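Local structure of glycosyltransferase (Streptomyces viridochromogenes, 2IUY) at residues Pro3-Pro12 / Leu43-Gly54; Val171-Ala182 / Tyr202-Thr213. The protein binds UDP and is involved in biosynthesis of the antibiotic avilamycin A, probably as a retaining GT-B glycosyltransferase of family GT4. All blocks are in the same frame, centred on the assembly; numbering follows the deposited sequence.

Contact 1 (Pro3-Pro12 / Leu43-Gly54)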
loop_
_atom_site.group_PDB
_atom_site.type_symbol
_atom_site.label_atom_id
_atom_site.label_comp_id
_atom_site.label_asym_id
_atom_site.label_seq_id
_atom_site.Cartn_x
_atom_site.Cartn_y
_atom_site.Cartn_z
ATOM N N PRO A 3 -12.394 23.633 -7.607
ATOM C CA PRO A 3 -11.969 22.836 -6.440
ATOM C C PRO A 3 -13.061 21.850 -6.063
ATOM O O PRO A 3 -14.237 22.219 -5.908
ATOM C CB PRO A 3 -11.772 23.858 -5.336
ATOM C CG PRO A 3 -12.490 25.110 -5.795
ATOM C CD PRO A 3 -13.033 24.894 -7.192
ATOM N N LEU A 4 -12.666 20.598 -5.929
ATOM C CA LEU A 4 -13.606 19.503 -5.707
ATOM C C LEU A 4 -13.682 19.286 -4.217
ATOM O O LEU A 4 -12.715 19.616 -3.451
ATOM C CB LEU A 4 -13.120 18.254 -6.494
ATOM C CG LEU A 4 -13.225 18.436 -8.016
ATOM C CD1 LEU A 4 -12.595 17.317 -8.841
ATOM C CD2 LEU A 4 -14.708 18.653 -8.491
ATOM N N LYS A 5 -14.870 18.845 -3.786
ATOM C CA LYS A 5 -15.068 18.311 -2.445
ATOM C C LYS A 5 -15.063 16.813 -2.589
ATOM O O LYS A 5 -15.862 16.274 -3.337
ATOM C CB LYS A 5 -16.351 18.841 -1.802
ATOM C CG LYS A 5 -16.360 20.401 -1.728
ATOM C CD LYS A 5 -17.207 20.860 -0.575
ATOM C CE LYS A 5 -18.612 21.218 -0.899
ATOM N NZ LYS A 5 -19.396 21.432 0.429
ATOM N N VAL A 6 -14.081 16.157 -1.959
ATOM C CA VAL A 6 -13.865 14.712 -2.164
ATOM C C VAL A 6 -14.070 13.998 -0.824
ATOM O O VAL A 6 -13.407 14.324 0.180
ATOM C CB VAL A 6 -12.467 14.344 -2.743
ATOM C CG1 VAL A 6 -12.364 12.782 -3.056
ATOM C CG2 VAL A 6 -12.054 15.220 -4.001
ATOM N N ALA A 7 -15.016 13.071 -0.797
ATOM C CA ALA A 7 -15.193 12.192 0.351
ATOM C C ALA A 7 -14.343 10.965 0.104
ATOM O O ALA A 7 -14.603 10.232 -0.855
ATOM C CB ALA A 7 -16.648 11.807 0.514
ATOM N N LEU A 8 -13.306 10.779 0.943
ATOM C CA LEU A 8 -12.372 9.652 0.852
ATOM C C LEU A 8 -12.754 8.679 1.913
ATOM O O LEU A 8 -12.685 9.052 3.077
ATOM C CB LEU A 8 -10.928 10.059 1.163
ATOM C CG LEU A 8 -10.036 10.668 0.103
ATOM C CD1 LEU A 8 -8.615 10.924 0.740
ATOM C CD2 LEU A 8 -10.020 9.783 -1.179
ATOM N N VAL A 9 -13.104 7.439 1.531
ATOM C CA VAL A 9 -13.644 6.484 2.485
ATOM C C VAL A 9 -12.569 5.487 2.719
ATOM O O VAL A 9 -12.242 4.680 1.840
ATOM C CB VAL A 9 -14.993 5.757 2.011
ATOM C CG1 VAL A 9 -15.667 5.058 3.201
ATOM C CG2 VAL A 9 -15.999 6.769 1.427
ATOM N N ASN A 10 -11.987 5.570 3.913
ATOM C CA ASN A 10 -11.019 4.608 4.388
ATOM C C ASN A 10 -11.768 3.356 4.762
ATOM O O ASN A 10 -12.962 3.418 5.086
ATOM C CB ASN A 10 -10.336 5.156 5.656
ATOM C CG ASN A 10 -9.310 4.212 6.221
ATOM O OD1 ASN A 10 -8.467 3.699 5.488
ATOM N ND2 ASN A 10 -9.342 4.002 7.533
ATOM N N ILE A 11 -11.044 2.240 4.764
ATOM C CA ILE A 11 -11.554 0.931 5.203
ATOM C C ILE A 11 -11.742 0.979 6.731
ATOM O O ILE A 11 -10.754 1.143 7.473
ATOM C CB ILE A 11 -10.579 -0.226 4.806
ATOM C CG1 ILE A 11 -11.159 -1.583 5.215
ATOM C CG2 ILE A 11 -9.155 -0.039 5.459
ATOM C CD1 ILE A 11 -10.397 -2.796 4.607
ATOM N N PRO A 12 -13.009 0.906 7.209
ATOM C CA PRO A 12 -13.275 1.005 8.679
ATOM C C PRO A 12 -12.871 -0.267 9.463
ATOM O O PRO A 12 -13.487 -1.323 9.306
ATOM C CB PRO A 12 -14.796 1.300 8.770
ATOM C CG PRO A 12 -15.302 1.400 7.378
ATOM C CD PRO A 12 -14.252 0.795 6.418
ATOM N N LEU A 43 -4.251 15.402 -2.955
ATOM C CA LEU A 43 -5.503 16.088 -3.234
ATOM C C LEU A 43 -5.555 17.472 -2.560
ATOM O O LEU A 43 -5.974 18.403 -3.168
ATOM C CB LEU A 43 -6.697 15.234 -2.760
ATOM C CG LEU A 43 -6.928 13.954 -3.588
ATOM C CD1 LEU A 43 -7.921 13.074 -2.918
ATOM C CD2 LEU A 43 -7.348 14.348 -5.073
ATOM N N LEU A 44 -5.162 17.538 -1.283
ATOM C CA LEU A 44 -5.052 18.758 -0.524
ATOM C C LEU A 44 -4.017 19.704 -1.130
ATOM O O LEU A 44 -4.241 20.913 -1.169
ATOM C CB LEU A 44 -4.707 18.428 0.941
ATOM C CG LEU A 44 -5.786 17.713 1.794
ATOM C CD1 LEU A 44 -5.171 17.272 3.161
ATOM C CD2 LEU A 44 -7.064 18.599 1.969
ATOM N N GLU A 45 -2.871 19.176 -1.581
ATOM C CA GLU A 45 -1.838 20.021 -2.173
ATOM C C GLU A 45 -2.350 20.615 -3.476
ATOM O O GLU A 45 -1.974 21.741 -3.862
ATOM C CB GLU A 45 -0.569 19.219 -2.465
ATOM C CG GLU A 45 0.735 19.983 -2.205
ATOM C CD GLU A 45 1.918 19.033 -1.998
ATOM O OE1 GLU A 45 1.959 18.319 -0.965
ATOM O OE2 GLU A 45 2.820 19.014 -2.857
ATOM N N LEU A 46 -3.180 19.850 -4.172
ATOM C CA LEU A 46 -3.829 20.341 -5.410
ATOM C C LEU A 46 -4.942 21.345 -5.206
ATOM O O LEU A 46 -5.449 21.866 -6.187
ATOM C CB LEU A 46 -4.368 19.179 -6.247
ATOM C CG LEU A 46 -3.299 18.265 -6.833
ATOM C CD1 LEU A 46 -3.894 16.948 -7.238
ATOM C CD2 LEU A 46 -2.497 18.941 -8.002
ATOM N N GLY A 47 -5.373 21.578 -3.967
ATOM C CA GLY A 47 -6.371 22.625 -3.682
ATOM C C GLY A 47 -7.787 22.122 -3.450
ATOM O O GLY A 47 -8.687 22.917 -3.201
ATOM N N HIS A 48 -7.975 20.794 -3.493
ATOM C CA HIS A 48 -9.286 20.149 -3.212
ATOM C C HIS A 48 -9.598 19.955 -1.748
ATOM O O HIS A 48 -8.693 19.913 -0.906
ATOM C CB HIS A 48 -9.387 18.830 -3.982
ATOM C CG HIS A 48 -9.088 19.015 -5.441
ATOM N ND1 HIS A 48 -9.921 19.720 -6.270
ATOM C CD2 HIS A 48 -7.988 18.724 -6.173
ATOM C CE1 HIS A 48 -9.395 19.773 -7.479
ATOM N NE2 HIS A 48 -8.217 19.184 -7.446
ATOM N N GLU A 49 -10.894 19.907 -1.428
ATOM C CA GLU A 49 -11.299 19.765 -0.067
ATOM C C GLU A 49 -11.530 18.263 0.217
ATOM O O GLU A 49 -12.107 17.586 -0.589
ATOM C CB GLU A 49 -12.544 20.624 0.184
ATOM C CG GLU A 49 -12.660 21.081 1.585
ATOM C CD GLU A 49 -13.928 21.850 1.870
ATOM O OE1 GLU A 49 -14.555 22.340 0.890
ATOM O OE2 GLU A 49 -14.282 21.930 3.082
ATOM N N VAL A 50 -11.007 17.742 1.330
ATOM C CA VAL A 50 -11.071 16.303 1.627
ATOM C C VAL A 50 -11.868 16.061 2.933
ATOM O O VAL A 50 -11.620 16.713 3.953
ATOM C CB VAL A 50 -9.648 15.642 1.669
ATOM C CG1 VAL A 50 -9.720 14.168 2.118
ATOM C CG2 VAL A 50 -8.996 15.736 0.321
ATOM N N PHE A 51 -12.889 15.195 2.833
ATOM C CA PHE A 51 -13.702 14.734 3.943
ATOM C C PHE A 51 -13.284 13.281 4.097
ATOM O O PHE A 51 -13.434 12.506 3.178
ATOM C CB PHE A 51 -15.212 14.914 3.606
ATOM C CG PHE A 51 -15.595 16.357 3.422
ATOM C CD1 PHE A 51 -16.074 17.108 4.507
ATOM C CD2 PHE A 51 -15.370 16.998 2.186
ATOM C CE1 PHE A 51 -16.386 18.446 4.344
ATOM C CE2 PHE A 51 -15.662 18.361 1.997
ATOM C CZ PHE A 51 -16.183 19.080 3.067
ATOM N N LEU A 52 -12.643 12.964 5.234
ATOM C CA LEU A 52 -12.111 11.643 5.474
ATOM C C LEU A 52 -13.154 10.922 6.298
ATOM O O LEU A 52 -13.576 11.438 7.331
ATOM C CB LEU A 52 -10.726 11.690 6.190
ATOM C CG LEU A 52 -10.172 10.386 6.757
ATOM C CD1 LEU A 52 -9.794 9.442 5.557
ATOM C CD2 LEU A 52 -8.947 10.656 7.698
ATOM N N LEU A 53 -13.542 9.736 5.825
ATOM C CA LEU A 53 -14.547 8.901 6.454
ATOM C C LEU A 53 -13.877 7.576 6.753
ATOM O O LEU A 53 -12.888 7.202 6.087
ATOM C CB LEU A 53 -15.706 8.653 5.481
ATOM C CG LEU A 53 -16.624 9.835 5.250
ATOM C CD1 LEU A 53 -16.981 9.716 3.815
ATOM C CD2 LEU A 53 -17.888 9.636 6.155
ATOM N N GLY A 54 -14.415 6.907 7.776
ATOM C CA GLY A 54 -13.988 5.597 8.191
ATOM C C GLY A 54 -12.695 5.658 8.948
ATOM O O GLY A 54 -11.982 4.652 8.989
#
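Strand 5-9 and strand 49-53 run side by side in the same direction, Lys5 level with Glu49, Ala7 with Phe51 and Val9 with Leu53. The backbone ladder starts with Glu49 N giving its hydrogen to Leu4 O at 2.7 Å, continues through Val6 and Phe51 to Leu8, and ends with Asn10 N on Leu53 O. Side-chain bonds extend it at both ends. His48 turns its imidazole so that ND1 accepts from Leu4 N at 2.9 Å, the donor lying in the ring plane and the bond nearly straight at 169°; CB of Leu4 packs beside the same nitrogen. CG of His48 stands anti to the carbonyl carbon (chi1 -52°), which brings the ring alongside Leu4. At the far end, with CG of Asn10 swung opposite the backbone N (chi1 180°), ND2 reaches Gly54 O at 3.1 Å, from above the carbonyl plane. Apolar contacts divide between the two faces. On one, Leu8 CD1 meets Val50 CG1 at 3.7 Å, while Leu43 CD1, from helix 31-45, comes within 4.3 Å of Leu8 CD2. On the other, Leu53 CD1 touches both Ala7 CB and Val9 CG2, and CE2 of Phe51 lies 3.9 Å from Lys5 CB. Lys5 and Glu49 run side by side, but Glu49 OE1 packs on CD of Lys5 and stays 4.9 Å from Lys5 NZ, which makes a long, weak ion pair with Asp84. Gly47, with positive phi, ends the helix in a Schellman motif and turns the chain into the second strand. Strand 87-90 pairs with the other edge of strand 5-9, and helix 73-82 packs against Leu53. The two paired strands and helix 31-45 between them form a beta-alpha-beta unit, which opens the Rossmann-like N-terminal domain of the GT-B fold.

Contact 2 (Val171-Ala182 / Tyr202-Thr213)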
loop_
_atom_site.group_PDB
_atom_site.type_symbol
_atom_site.label_atom_id
_atom_site.label_comp_id
_atom_site.label_asym_id
_atom_site.label_seq_id
_atom_site.Cartn_x
_atom_site.Cartn_y
_atom_site.Cartn_z
ATOM N N VAL A 171 3.356 -11.272 8.600
ATOM C CA VAL A 171 4.160 -12.485 8.457
ATOM C C VAL A 171 3.188 -13.625 8.155
ATOM O O VAL A 171 2.713 -14.301 9.065
ATOM C CB VAL A 171 5.001 -12.753 9.743
ATOM C CG1 VAL A 171 5.804 -14.091 9.634
ATOM C CG2 VAL A 171 5.927 -11.509 10.087
ATOM N N SER A 172 2.875 -13.783 6.869
ATOM C CA SER A 172 1.880 -14.728 6.340
ATOM C C SER A 172 2.453 -15.330 5.099
ATOM O O SER A 172 3.269 -14.699 4.473
ATOM C CB SER A 172 0.633 -14.007 5.885
ATOM O OG SER A 172 -0.039 -13.499 7.009
ATOM N N PRO A 173 2.063 -16.575 4.771
ATOM C CA PRO A 173 2.669 -17.301 3.654
ATOM C C PRO A 173 2.574 -16.608 2.278
ATOM O O PRO A 173 3.567 -16.595 1.533
ATOM C CB PRO A 173 1.908 -18.646 3.660
ATOM C CG PRO A 173 1.613 -18.893 5.083
ATOM C CD PRO A 173 1.147 -17.456 5.534
ATOM N N HIS A 174 1.411 -16.038 1.939
ATOM C CA HIS A 174 1.268 -15.379 0.649
ATOM C C HIS A 174 2.135 -14.089 0.537
ATOM O O HIS A 174 2.366 -13.592 -0.598
ATOM C CB HIS A 174 -0.210 -15.059 0.357
ATOM C CG HIS A 174 -0.798 -14.068 1.312
ATOM N ND1 HIS A 174 -1.183 -14.413 2.589
ATOM C CD2 HIS A 174 -1.034 -12.742 1.199
ATOM C CE1 HIS A 174 -1.652 -13.348 3.217
ATOM N NE2 HIS A 174 -1.559 -12.317 2.399
ATOM N N LYS A 175 2.602 -13.559 1.684
ATOM C CA LYS A 175 3.477 -12.374 1.691
ATOM C C LYS A 175 4.956 -12.753 1.568
ATOM O O LYS A 175 5.798 -11.900 1.296
ATOM C CB LYS A 175 3.271 -11.484 2.928
ATOM C CG LYS A 175 1.873 -10.878 3.032
ATOM C CD LYS A 175 1.484 -10.105 1.750
ATOM C CE LYS A 175 2.307 -8.841 1.592
ATOM N NZ LYS A 175 1.615 -7.829 0.701
ATOM N N GLY A 176 5.257 -14.042 1.726
ATOM C CA GLY A 176 6.577 -14.567 1.407
ATOM C C GLY A 176 7.629 -14.223 2.460
ATOM O O GLY A 176 8.797 -14.052 2.119
ATOM N N ALA A 177 7.234 -14.150 3.725
ATOM C CA ALA A 177 8.191 -13.923 4.830
ATOM C C ALA A 177 9.278 -15.003 4.843
ATOM O O ALA A 177 10.472 -14.718 5.061
ATOM C CB ALA A 177 7.465 -13.843 6.202
ATOM N N LEU A 178 8.849 -16.239 4.622
ATOM C CA LEU A 178 9.745 -17.398 4.641
ATOM C C LEU A 178 10.750 -17.332 3.520
ATOM O O LEU A 178 11.953 -17.511 3.711
ATOM C CB LEU A 178 8.939 -18.710 4.559
ATOM C CG LEU A 178 9.855 -19.961 4.441
ATOM C CD1 LEU A 178 10.486 -20.249 5.812
ATOM C CD2 LEU A 178 9.079 -21.139 3.991
ATOM N N GLU A 179 10.255 -17.040 2.338
ATOM C CA GLU A 179 11.120 -16.835 1.168
ATOM C C GLU A 179 12.078 -15.654 1.285
ATOM O O GLU A 179 13.184 -15.703 0.778
ATOM C CB GLU A 179 10.248 -16.717 -0.084
ATOM C CG GLU A 179 9.526 -18.045 -0.446
ATOM C CD GLU A 179 8.244 -18.321 0.354
ATOM O OE1 GLU A 179 7.746 -17.455 1.132
ATOM O OE2 GLU A 179 7.705 -19.434 0.206
ATOM N N ALA A 180 11.648 -14.588 1.925
ATOM C CA ALA A 180 12.516 -13.470 2.254
ATOM C C ALA A 180 13.611 -13.917 3.249
ATOM O O ALA A 180 14.792 -13.497 3.146
ATOM C CB ALA A 180 11.687 -12.343 2.835
ATOM N N ALA A 181 13.248 -14.761 4.216
ATOM C CA ALA A 181 14.289 -15.309 5.137
ATOM C C ALA A 181 15.325 -16.099 4.319
ATOM O O ALA A 181 16.544 -15.882 4.473
ATOM C CB ALA A 181 13.663 -16.183 6.254
ATOM N N ALA A 182 14.843 -16.944 3.399
ATOM C CA ALA A 182 15.710 -17.731 2.519
ATOM C C ALA A 182 16.620 -16.825 1.674
ATOM O O ALA A 182 17.783 -17.112 1.461
ATOM C CB ALA A 182 14.868 -18.635 1.582
ATOM N N TYR A 202 3.385 -20.886 11.074
ATOM C CA TYR A 202 4.206 -20.230 10.035
ATOM C C TYR A 202 5.445 -19.525 10.636
ATOM O O TYR A 202 6.566 -19.792 10.213
ATOM C CB TYR A 202 3.375 -19.235 9.199
ATOM C CG TYR A 202 4.134 -18.659 7.986
ATOM C CD1 TYR A 202 4.705 -19.503 7.023
ATOM C CD2 TYR A 202 4.262 -17.288 7.815
ATOM C CE1 TYR A 202 5.387 -18.995 5.894
ATOM C CE2 TYR A 202 4.949 -16.756 6.702
ATOM C CZ TYR A 202 5.512 -17.623 5.757
ATOM O OH TYR A 202 6.184 -17.109 4.670
ATOM N N PHE A 203 5.221 -18.616 11.589
ATOM C CA PHE A 203 6.303 -17.937 12.320
ATOM C C PHE A 203 7.311 -18.951 12.860
ATOM O O PHE A 203 8.512 -18.766 12.680
ATOM C CB PHE A 203 5.737 -17.119 13.476
ATOM C CG PHE A 203 6.787 -16.381 14.295
ATOM C CD1 PHE A 203 7.211 -15.108 13.935
ATOM C CD2 PHE A 203 7.312 -16.948 15.449
ATOM C CE1 PHE A 203 8.153 -14.432 14.717
ATOM C CE2 PHE A 203 8.254 -16.276 16.232
ATOM C CZ PHE A 203 8.660 -15.016 15.871
ATOM N N ASP A 204 6.814 -20.027 13.483
ATOM C CA ASP A 204 7.673 -21.091 14.029
ATOM C C ASP A 204 8.549 -21.821 12.996
ATOM O O ASP A 204 9.695 -22.194 13.286
ATOM C CB ASP A 204 6.871 -22.073 14.890
ATOM C CG ASP A 204 6.477 -21.471 16.240
ATOM O OD1 ASP A 204 6.870 -20.310 16.543
ATOM O OD2 ASP A 204 5.735 -22.141 16.981
ATOM N N GLU A 205 8.005 -22.006 11.796
ATOM C CA GLU A 205 8.733 -22.634 10.695
ATOM C C GLU A 205 9.909 -21.753 10.205
ATOM O O GLU A 205 11.030 -22.242 9.882
ATOM C CB GLU A 205 7.766 -22.916 9.515
ATOM C CG GLU A 205 8.422 -23.668 8.308
ATOM C CD GLU A 205 7.546 -23.654 7.020
ATOM O OE1 GLU A 205 6.476 -22.952 6.976
ATOM O OE2 GLU A 205 7.939 -24.362 6.049
ATOM N N ILE A 206 9.636 -20.455 10.109
ATOM C CA ILE A 206 10.657 -19.484 9.743
ATOM C C ILE A 206 11.783 -19.464 10.801
ATOM O O ILE A 206 12.955 -19.394 10.472
ATOM C CB ILE A 206 10.026 -18.061 9.608
ATOM C CG1 ILE A 206 9.001 -18.018 8.446
ATOM C CG2 ILE A 206 11.119 -16.980 9.453
ATOM C CD1 ILE A 206 8.031 -16.823 8.497
ATOM N N THR A 207 11.408 -19.529 12.076
ATOM C CA THR A 207 12.430 -19.437 13.126
ATOM C C THR A 207 13.251 -20.745 13.165
ATOM O O THR A 207 14.465 -20.709 13.274
ATOM C CB THR A 207 11.833 -18.998 14.504
ATOM O OG1 THR A 207 10.739 -19.840 14.847
ATOM C CG2 THR A 207 11.269 -17.597 14.427
ATOM N N ARG A 208 12.575 -21.874 12.977
ATOM C CA ARG A 208 13.226 -23.173 12.813
ATOM C C ARG A 208 14.236 -23.211 11.662
ATOM O O ARG A 208 15.381 -23.620 11.829
ATOM C CB ARG A 208 12.155 -24.266 12.636
ATOM C CG ARG A 208 12.719 -25.656 12.442
ATOM C CD ARG A 208 11.639 -26.749 12.298
ATOM N NE ARG A 208 10.926 -26.748 11.009
ATOM C CZ ARG A 208 11.383 -27.246 9.857
ATOM N NH1 ARG A 208 12.601 -27.782 9.767
ATOM N NH2 ARG A 208 10.617 -27.189 8.778
ATOM N N ARG A 209 13.797 -22.795 10.486
ATOM C CA ARG A 209 14.594 -22.918 9.283
ATOM C C ARG A 209 15.643 -21.823 9.130
ATOM O O ARG A 209 16.715 -22.099 8.603
ATOM C CB ARG A 209 13.685 -22.991 8.053
ATOM C CG ARG A 209 12.810 -24.253 8.092
ATOM C CD ARG A 209 11.756 -24.298 6.987
ATOM N NE ARG A 209 12.294 -23.966 5.664
ATOM C CZ ARG A 209 11.639 -24.204 4.522
ATOM N NH1 ARG A 209 10.434 -24.781 4.556
ATOM N NH2 ARG A 209 12.203 -23.895 3.352
ATOM N N TYR A 210 15.309 -20.601 9.578
ATOM C CA TYR A 210 16.142 -19.415 9.368
ATOM C C TYR A 210 16.319 -18.545 10.605
ATOM O O TYR A 210 16.547 -17.345 10.486
ATOM C CB TYR A 210 15.562 -18.571 8.225
ATOM C CG TYR A 210 15.473 -19.351 6.951
ATOM C CD1 TYR A 210 16.623 -19.658 6.225
ATOM C CD2 TYR A 210 14.243 -19.806 6.479
ATOM C CE1 TYR A 210 16.559 -20.405 5.040
ATOM C CE2 TYR A 210 14.162 -20.538 5.302
ATOM C CZ TYR A 210 15.321 -20.821 4.573
ATOM O OH TYR A 210 15.249 -21.553 3.401
ATOM N N GLY A 211 16.263 -19.160 11.792
ATOM C CA GLY A 211 16.404 -18.403 13.062
ATOM C C GLY A 211 17.595 -17.434 13.134
ATOM O O GLY A 211 17.462 -16.284 13.584
ATOM N N SER A 212 18.748 -17.895 12.676
ATOM C CA SER A 212 19.986 -17.134 12.795
ATOM C C SER A 212 19.998 -15.978 11.796
ATOM O O SER A 212 20.778 -15.042 11.904
ATOM C CB SER A 212 21.200 -18.043 12.623
ATOM O OG SER A 212 21.274 -18.576 11.302
ATOM N N THR A 213 19.100 -16.042 10.827
ATOM C CA THR A 213 18.915 -14.982 9.835
ATOM C C THR A 213 17.909 -13.932 10.294
ATOM O O THR A 213 18.184 -12.738 10.184
ATOM C CB THR A 213 18.453 -15.604 8.544
ATOM O OG1 THR A 213 19.513 -16.405 8.070
ATOM C CG2 THR A 213 18.046 -14.544 7.437
HETATM O O HOH W 1 5.718 -18.231 2.538
#
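Tyr202 and Ile206 of helix 200-210, with Tyr210 further along the segment, pack against helix 177-187 and the turn before it. The two helices are neighbours in the Rossmann-like C-terminal domain of the GT-B fold and run nearly parallel (10° between the short segments). Apolar packing dominates. The ring of Tyr202 is sandwiched: Pro173 CG sits over its centre in a CH-pi contact, 3.8 Å from the centroid, while Ile206 CD1 lies towards the rim of the opposite face. The same methyl meets Val171 CG1 at 3.7 Å and Ala177 CB. Leu178 is a knob in the hole formed by Tyr202, Glu205, Ile206 and Arg209. Its CG is anti to the backbone N (chi1 175°), and its branches part: CD1 passes Ile206 CG1 and meets the edge of the Tyr210 ring, whereas CD2 lies over one face of the Arg209 guanidinium, which is salt-bridged to Glu205. The backbone of Ala181 and Ala182 lies over one face of Tyr210, and Ala181 CB touches Tyr210 CB at 3.6 Å.

Polar contacts gather at the start of helix 177-187, where Gly176 is the N-cap residue. Lys175, just before it, belongs to the UDP site and is salt-bridged to Glu252; Ser172 OG bonds to Glu199. Within the first turn, Leu178 N donates to Tyr202 OH at 2.8 Å. Tyr202 OH in turn donates a short hydrogen bond, 2.5 Å, to a water, which donates to Pro173 O and, at 2.6 Å, to Glu179 OE1.

The two contacts lie in different halves of the molecule, on opposite sides of the chain's centre, with centres about 38 Å apart and nearest atoms about 13 Å apart. They follow one another along the chain. Contact 1 joins two adjacent strands within the first six-stranded parallel sheet; contact 2 joins the helices that follow strands 165-168 and 191-194 of the second sheet. Both sheets have strand order 3-2-1-4-5-6, as expected of the twin Rossmann-like domains of GT-B enzymes. UDP-binding residues come from both halves: Tyr29 and Gly30 lie just before helix 31-45, and Lys175 just before helix 177-187, consistent with a nucleotide site between the domains.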